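Local structure of RNA N6-adenosine-methyltransferase METTL16 (Homo sapiens, 6M1U) at residues 56-60 / 113-118; 16-20 / 33-37. The protein catalyses N6-methylation of adenosine in RNAs such as U6 snRNA; the part described here, its vertebrate conserved region, probably helps to bind the RNA. One frame throughout, in Å; residues are numbered along the deposited sequence.

Interaction 1. Residues 56-60 / 113-118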
ATOM      1  N   LYS A  56       8.707 -10.976 -10.870  1.00 94.48           N
ATOM      2  CA  LYS A  56       8.326 -12.316 -10.424  1.00 95.65           C
ATOM      3  C   LYS A  56       8.122 -12.377  -8.917  1.00 97.65           C
ATOM      4  O   LYS A  56       7.300 -13.164  -8.438  1.00 94.82           O
ATOM      5  CB  LYS A  56       9.378 -13.328 -10.865  1.00105.59           C
ATOM      6  CG  LYS A  56       9.579 -13.360 -12.369  1.00110.14           C
ATOM      7  CD  LYS A  56      10.622 -14.381 -12.782  1.00116.81           C
ATOM      8  CE  LYS A  56      10.784 -14.414 -14.298  1.00120.19           C
ATOM      9  NZ  LYS A  56      11.657 -15.558 -14.728  1.00125.92           N
ATOM     10  N   GLU A  57       8.814 -11.538  -8.162  1.00 96.14           N
ATOM     11  CA  GLU A  57       8.784 -11.633  -6.716  1.00 96.41           C
ATOM     12  C   GLU A  57       8.195 -10.380  -6.073  1.00 84.41           C
ATOM     13  O   GLU A  57       8.655  -9.937  -5.024  1.00 85.71           O
ATOM     14  CB  GLU A  57      10.185 -11.941  -6.193  1.00102.64           C
ATOM     15  CG  GLU A  57      10.665 -13.353  -6.614  1.00111.43           C
ATOM     16  CD  GLU A  57      11.814 -13.905  -5.765  1.00119.24           C
ATOM     17  OE1 GLU A  57      12.631 -13.109  -5.239  1.00121.77           O
ATOM     18  OE2 GLU A  57      11.904 -15.149  -5.624  1.00124.40           O
ATOM     19  N   GLU A  58       7.147  -9.808  -6.684  1.00 78.61           N
ATOM     20  CA  GLU A  58       6.459  -8.608  -6.186  1.00 71.26           C
ATOM     21  C   GLU A  58       5.035  -8.555  -6.746  1.00 68.21           C
ATOM     22  O   GLU A  58       4.699  -9.253  -7.706  1.00 66.80           O
ATOM     23  CB  GLU A  58       7.204  -7.319  -6.563  1.00 72.04           C
ATOM     24  CG  GLU A  58       7.153  -7.074  -8.051  1.00 73.31           C
ATOM     25  CD  GLU A  58       7.863  -5.809  -8.530  1.00 73.58           C
ATOM     26  OE1 GLU A  58       8.593  -5.138  -7.765  1.00 74.17           O
ATOM     27  OE2 GLU A  58       7.689  -5.490  -9.714  1.00 73.71           O
ATOM     28  N   VAL A  59       4.196  -7.728  -6.117  1.00 64.14           N
ATOM     29  CA  VAL A  59       2.896  -7.331  -6.644  1.00 61.91           C
ATOM     30  C   VAL A  59       2.857  -5.809  -6.728  1.00 60.83           C
ATOM     31  O   VAL A  59       3.343  -5.129  -5.820  1.00 60.95           O
ATOM     32  CB  VAL A  59       1.757  -7.831  -5.749  1.00 57.04           C
ATOM     33  CG1 VAL A  59       0.393  -7.468  -6.348  1.00 54.92           C
ATOM     34  CG2 VAL A  59       1.901  -9.307  -5.510  1.00 57.29           C
ATOM     35  N   SER A  60       2.285  -5.267  -7.805  1.00 63.52           N
ATOM     36  CA  SER A  60       2.291  -3.828  -8.033  1.00 63.94           C
ATOM     37  C   SER A  60       0.880  -3.282  -8.187  1.00 63.68           C
ATOM     38  O   SER A  60       0.055  -3.858  -8.906  1.00 64.06           O
ATOM     39  CB  SER A  60       3.087  -3.459  -9.286  1.00 67.53           C
ATOM     40  OG  SER A  60       4.376  -4.039  -9.249  1.00 70.87           O
ATOM     41  N   LEU A 113       3.150   4.343  -8.298  1.00 60.63           N
ATOM     42  CA  LEU A 113       3.296   2.900  -8.355  1.00 57.93           C
ATOM     43  C   LEU A 113       3.676   2.363  -6.976  1.00 57.43           C
ATOM     44  O   LEU A 113       4.774   2.648  -6.472  1.00 58.93           O
ATOM     45  CB  LEU A 113       4.352   2.528  -9.386  1.00 55.39           C
ATOM     46  CG  LEU A 113       4.417   1.039  -9.640  1.00 52.41           C
ATOM     47  CD1 LEU A 113       3.107   0.604 -10.325  1.00 50.97           C
ATOM     48  CD2 LEU A 113       5.661   0.779 -10.490  1.00 52.63           C
ATOM     49  N   ILE A 114       2.788   1.567  -6.378  1.00 58.35           N
ATOM     50  CA  ILE A 114       3.128   0.809  -5.173  1.00 58.46           C
ATOM     51  C   ILE A 114       3.598  -0.574  -5.598  1.00 61.07           C
ATOM     52  O   ILE A 114       2.865  -1.293  -6.296  1.00 58.89           O
ATOM     53  CB  ILE A 114       1.945   0.696  -4.197  1.00 60.18           C
ATOM     54  CG1 ILE A 114       1.258   2.052  -3.974  1.00 60.29           C
ATOM     55  CG2 ILE A 114       2.440   0.170  -2.866  1.00 60.57           C
ATOM     56  CD1 ILE A 114       0.195   2.031  -2.878  1.00 61.16           C
ATOM     57  N   ASN A 115       4.833  -0.920  -5.206  1.00 61.35           N
ATOM     58  CA  ASN A 115       5.346  -2.286  -5.261  1.00 64.33           C
ATOM     59  C   ASN A 115       5.321  -2.892  -3.863  1.00 62.14           C
ATOM     60  O   ASN A 115       5.726  -2.247  -2.890  1.00 63.87           O
ATOM     61  CB  ASN A 115       6.777  -2.346  -5.803  1.00 65.39           C
ATOM     62  CG  ASN A 115       6.868  -1.938  -7.255  1.00 66.05           C
ATOM     63  OD1 ASN A 115       5.860  -1.858  -7.931  1.00 65.87           O
ATOM     64  ND2 ASN A 115       8.077  -1.685  -7.742  1.00 68.36           N
ATOM     65  N   VAL A 116       4.848  -4.125  -3.755  1.00 63.42           N
ATOM     66  CA  VAL A 116       4.958  -4.877  -2.511  1.00 63.92           C
ATOM     67  C   VAL A 116       5.902  -6.033  -2.797  1.00 69.44           C
ATOM     68  O   VAL A 116       5.540  -6.976  -3.506  1.00 67.71           O
ATOM     69  CB  VAL A 116       3.592  -5.358  -2.001  1.00 64.07           C
ATOM     70  CG1 VAL A 116       3.770  -6.026  -0.666  1.00 64.93           C
ATOM     71  CG2 VAL A 116       2.621  -4.176  -1.891  1.00 62.22           C
ATOM     72  N   LYS A 117       7.158  -5.889  -2.371  1.00 73.23           N
ATOM     73  CA  LYS A 117       8.178  -6.920  -2.695  1.00 80.83           C
ATOM     74  C   LYS A 117       8.641  -7.646  -1.431  1.00 84.44           C
ATOM     75  O   LYS A 117       8.618  -7.036  -0.348  1.00 86.04           O
ATOM     76  CB  LYS A 117       9.369  -6.282  -3.416  1.00 76.16           C
ATOM     77  CG  LYS A 117       9.260  -4.783  -3.650  1.00 72.90           C
ATOM     78  CD  LYS A 117      10.600  -4.116  -3.859  1.00 74.17           C
ATOM     79  CE  LYS A 117      11.136  -4.289  -5.263  1.00 74.60           C
ATOM     80  NZ  LYS A 117      12.472  -3.668  -5.418  1.00 77.18           N
ATOM     81  N   LYS A 118       8.895  -8.938  -1.616  1.00 94.80           N
ATOM     82  CA  LYS A 118       9.335  -9.826  -0.526  1.00105.91           C
ATOM     83  C   LYS A 118      10.828  -9.617  -0.435  1.00114.24           C
ATOM     84  O   LYS A 118      11.528 -10.027  -1.339  1.00114.05           O
ATOM     85  CB  LYS A 118       9.059 -11.287  -0.871  1.00114.82           C
ATOM     86  CG  LYS A 118       9.409 -12.287   0.213  1.00123.32           C
ATOM     87  CD  LYS A 118       9.070 -13.712  -0.161  1.00129.32           C
ATOM     88  CE  LYS A 118       9.446 -14.703   0.918  1.00135.06           C
ATOM     89  NZ  LYS A 118       9.114 -16.100   0.548  1.00138.70           N
TER
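Val59 and Val116 form the central pair of this antiparallel contact, joined by two backbone hydrogen bonds: Val59 N to Val116 O at 3.0 Å and Val116 N to Val59 O at 2.7 Å. Strands 58-60 and 113-118 run at 165° to each other, and CA-H...O contacts flank the valine pair, from Glu58 CA to Val116 O and from Asn115 CA to Val59 O. Both valines project on the face covered by helix 30-44, where they meet Thr35.

Polar side chains dominate the other face here. Ser60 OG donates to Asn115 OD1 over 2.9 Å, approaching from above the amide's carbonyl plane. Asn115 CG lies anti to its own carbonyl carbon (chi1 -66°), which swings the amide between Ser60 and Glu58. Glu58 OE1 lies 3.5 Å from Asn115 ND2, at too poor an angle for a bond; ND2 makes a weak one to Glu126, while Glu58 OE2 accepts from Gly55 N. Lys117 runs beside Glu58, its CE 3.7 Å from Glu58 OE1, but its NZ forms a salt bridge with Glu126. An alanine in place of Asn115 would probably leave Ser60 OG without this acceptor and open a gap beside the Glu58 carboxylate.

The chemistry is thus two-sided: valines turned to a helix, and opposite them Glu58, Ser60, Asn115 and Lys117, a group that shares Glu126 of the next strand and in which Lys117 probably eases the charge of Glu58 from a distance.

Interaction 2. Residues 16-20 / 33-37; sequences LSLKA and VVTTW
Trp37 reaches across from helix 30-44 and lays its indole against Leu16 of helix 10-20. The close packing is here. Leu16 CD2 sits over one face of the five-membered ring, 3.7 Å from its centroid, a CH-pi contact. With Trp37 CG anti to its carbonyl carbon (chi1 -84°), the indole N-H faces the neighbouring helix, and NE1 donates to Leu16 O over 3.1 Å with an N-H...O angle of 159°. That oxygen lies near the indole plane, whereas the donor stands above the plane of the Leu16 carbonyl. Ala20 N, the regular helical donor, reaches the same oxygen from the opposite face, so two N-H groups grip it and the indole's rotation is likely to be fixed.

The other Leu16 methyl, CD1, meets Val34 CG2 at 3.9 Å, crossing it obliquely. Val33 inserts CG1 against the helix backbone, 3.8 Å from Ser17 N, and also packs on Leu16 CB. Helix 136-153 closes over this region, Val153 touching Leu16 and Leu152 touching Trp37.

Toward the end of helix 10-20 the fit is looser. The aliphatic part of the partly exposed Lys19, which also touches Leu152, crosses the indole at about a right angle, CD lying 3.8 Å from Trp37 CZ2 in an oblique approach, and the exposed Ala20 brings CB no nearer than 4.1 Å to Trp37 NE1. At another margin, the hydroxyl of partly exposed Ser17 lies along Val33 and makes a weak hydrogen bond to Met13 O.

The segment axes cross at 66° and come no nearer than 9.9 Å. A tryptophan bridging two steeply crossed helices here belongs to the helical layer of a two-layer alpha+beta fold, helices packed on one face of an antiparallel sheet.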
ATOM      1  N   LEU A  16      -1.830 -10.047   9.333  1.00 76.32           N
ATOM      2  CA  LEU A  16      -2.725  -9.636   8.260  1.00 72.65           C
ATOM      3  C   LEU A  16      -3.390 -10.837   7.604  1.00 74.62           C
ATOM      4  O   LEU A  16      -4.566 -10.770   7.245  1.00 73.92           O
ATOM      5  CB  LEU A  16      -1.965  -8.821   7.227  1.00 69.58           C
ATOM      6  CG  LEU A  16      -1.630  -7.391   7.627  1.00 67.43           C
ATOM      7  CD1 LEU A  16      -0.640  -6.826   6.620  1.00 64.39           C
ATOM      8  CD2 LEU A  16      -2.896  -6.573   7.688  1.00 66.67           C
ATOM      9  N   SER A  17      -2.654 -11.942   7.433  1.00 75.76           N
ATOM     10  CA  SER A  17      -3.257 -13.164   6.902  1.00 78.13           C
ATOM     11  C   SER A  17      -4.421 -13.621   7.765  1.00 78.74           C
ATOM     12  O   SER A  17      -5.533 -13.838   7.265  1.00 79.78           O
ATOM     13  CB  SER A  17      -2.229 -14.290   6.818  1.00 78.74           C
ATOM     14  OG  SER A  17      -1.083 -13.912   6.094  1.00 75.58           O
ATOM     15  N   LEU A  18      -4.169 -13.802   9.064  1.00 80.66           N
ATOM     16  CA  LEU A  18      -5.230 -14.182   9.981  1.00 82.85           C
ATOM     17  C   LEU A  18      -6.448 -13.281   9.824  1.00 83.87           C
ATOM     18  O   LEU A  18      -7.588 -13.759   9.798  1.00 87.26           O
ATOM     19  CB  LEU A  18      -4.718 -14.131  11.411  1.00 82.39           C
ATOM     20  CG  LEU A  18      -3.931 -15.338  11.865  1.00 83.85           C
ATOM     21  CD1 LEU A  18      -3.351 -14.977  13.200  1.00 85.08           C
ATOM     22  CD2 LEU A  18      -4.831 -16.546  11.947  1.00 87.56           C
ATOM     23  N   LYS A  19      -6.232 -11.970   9.720  1.00 83.22           N
ATOM     24  CA  LYS A  19      -7.391 -11.102   9.579  1.00 81.61           C
ATOM     25  C   LYS A  19      -8.100 -11.337   8.251  1.00 80.27           C
ATOM     26  O   LYS A  19      -9.332 -11.227   8.195  1.00 84.92           O
ATOM     27  CB  LYS A  19      -6.996  -9.636   9.729  1.00 82.29           C
ATOM     28  CG  LYS A  19      -8.166  -8.789  10.150  1.00 84.22           C
ATOM     29  CD  LYS A  19      -7.855  -7.308  10.084  1.00 83.24           C
ATOM     30  CE  LYS A  19      -8.782  -6.504  11.005  1.00 86.05           C
ATOM     31  NZ  LYS A  19     -10.250  -6.710  10.728  1.00 88.33           N
ATOM     32  N   ALA A  20      -7.344 -11.705   7.196  1.00 79.57           N
ATOM     33  CA  ALA A  20      -7.918 -11.957   5.873  1.00 80.33           C
ATOM     34  C   ALA A  20      -8.791 -13.200   5.858  1.00 81.51           C
ATOM     35  O   ALA A  20      -9.766 -13.258   5.102  1.00 83.56           O
ATOM     36  CB  ALA A  20      -6.814 -12.099   4.826  1.00 73.13           C
ATOM     37  N   VAL A  33      -1.196 -10.996   0.232  1.00 63.55           N
ATOM     38  CA  VAL A  33      -2.129 -10.636   1.336  1.00 64.13           C
ATOM     39  C   VAL A  33      -2.009  -9.133   1.596  1.00 64.19           C
ATOM     40  O   VAL A  33      -3.031  -8.437   1.502  1.00 64.41           O
ATOM     41  CB  VAL A  33      -1.821 -11.446   2.609  1.00 66.00           C
ATOM     42  CG1 VAL A  33      -2.345 -10.755   3.855  1.00 66.57           C
ATOM     43  CG2 VAL A  33      -2.363 -12.862   2.514  1.00 68.42           C
ATOM     44  N   VAL A  34      -0.795  -8.671   1.901  1.00 64.88           N
ATOM     45  CA  VAL A  34      -0.530  -7.232   2.190  1.00 63.32           C
ATOM     46  C   VAL A  34      -1.132  -6.372   1.077  1.00 63.01           C
ATOM     47  O   VAL A  34      -1.891  -5.444   1.397  1.00 62.65           O
ATOM     48  CB  VAL A  34       0.979  -6.967   2.337  1.00 63.32           C
ATOM     49  CG1 VAL A  34       1.286  -5.480   2.386  1.00 61.48           C
ATOM     50  CG2 VAL A  34       1.558  -7.676   3.548  1.00 65.90           C
ATOM     51  N   THR A  35      -0.814  -6.688  -0.180  1.00 62.32           N
ATOM     52  CA  THR A  35      -1.311  -5.907  -1.309  1.00 61.07           C
ATOM     53  C   THR A  35      -2.827  -5.781  -1.281  1.00 61.10           C
ATOM     54  O   THR A  35      -3.369  -4.678  -1.434  1.00 59.20           O
ATOM     55  CB  THR A  35      -0.866  -6.540  -2.621  1.00 61.79           C
ATOM     56  OG1 THR A  35       0.568  -6.480  -2.717  1.00 61.53           O
ATOM     57  CG2 THR A  35      -1.508  -5.815  -3.794  1.00 61.13           C
ATOM     58  N   THR A  36      -3.532  -6.896  -1.071  1.00 61.81           N
ATOM     59  CA  THR A  36      -4.987  -6.798  -1.034  1.00 61.27           C
ATOM     60  C   THR A  36      -5.483  -6.015   0.179  1.00 62.42           C
ATOM     61  O   THR A  36      -6.628  -5.551   0.162  1.00 62.03           O
ATOM     62  CB  THR A  36      -5.640  -8.175  -1.044  1.00 62.18           C
ATOM     63  OG1 THR A  36      -5.471  -8.760   0.243  1.00 63.65           O
ATOM     64  CG2 THR A  36      -5.012  -9.087  -2.082  1.00 63.37           C
ATOM     65  N   TRP A  37      -4.660  -5.862   1.232  1.00 60.41           N
ATOM     66  CA  TRP A  37      -5.040  -4.944   2.300  1.00 61.02           C
ATOM     67  C   TRP A  37      -4.774  -3.499   1.902  1.00 58.51           C
ATOM     68  O   TRP A  37      -5.567  -2.606   2.231  1.00 59.06           O
ATOM     69  CB  TRP A  37      -4.315  -5.270   3.601  1.00 60.06           C
ATOM     70  CG  TRP A  37      -4.961  -6.347   4.410  1.00 61.05           C
ATOM     71  CD1 TRP A  37      -4.423  -7.575   4.740  1.00 63.16           C
ATOM     72  CD2 TRP A  37      -6.265  -6.316   5.002  1.00 61.93           C
ATOM     73  NE1 TRP A  37      -5.323  -8.306   5.503  1.00 65.23           N
ATOM     74  CE2 TRP A  37      -6.454  -7.552   5.680  1.00 64.49           C
ATOM     75  CE3 TRP A  37      -7.292  -5.364   5.040  1.00 60.71           C
ATOM     76  CZ2 TRP A  37      -7.624  -7.850   6.366  1.00 66.44           C
ATOM     77  CZ3 TRP A  37      -8.455  -5.674   5.731  1.00 62.87           C
ATOM     78  CH2 TRP A  37      -8.609  -6.900   6.376  1.00 65.68           C
TER

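In the fold
Both segments of interaction 2 precede those of interaction 1 in the sequence; their centres lie about 15 Å apart. Helix 30-44 connects them: one side takes part in the helix pair of 16-20 / 33-37, while another rests on the sheet at 56-60 / 113-118. Thr35 OG1 packs 3.2 Å from Val116 CG2, and Val34 CG1 lies 4.0 Å from Val116 CG1. Interaction 1 joins strands 58-67 and 108-119 within the five-stranded antiparallel sheet; interaction 2 lies in the helical layer packed on one face of it, with helix 136-153 alongside. Together they tie two layers into one compact domain.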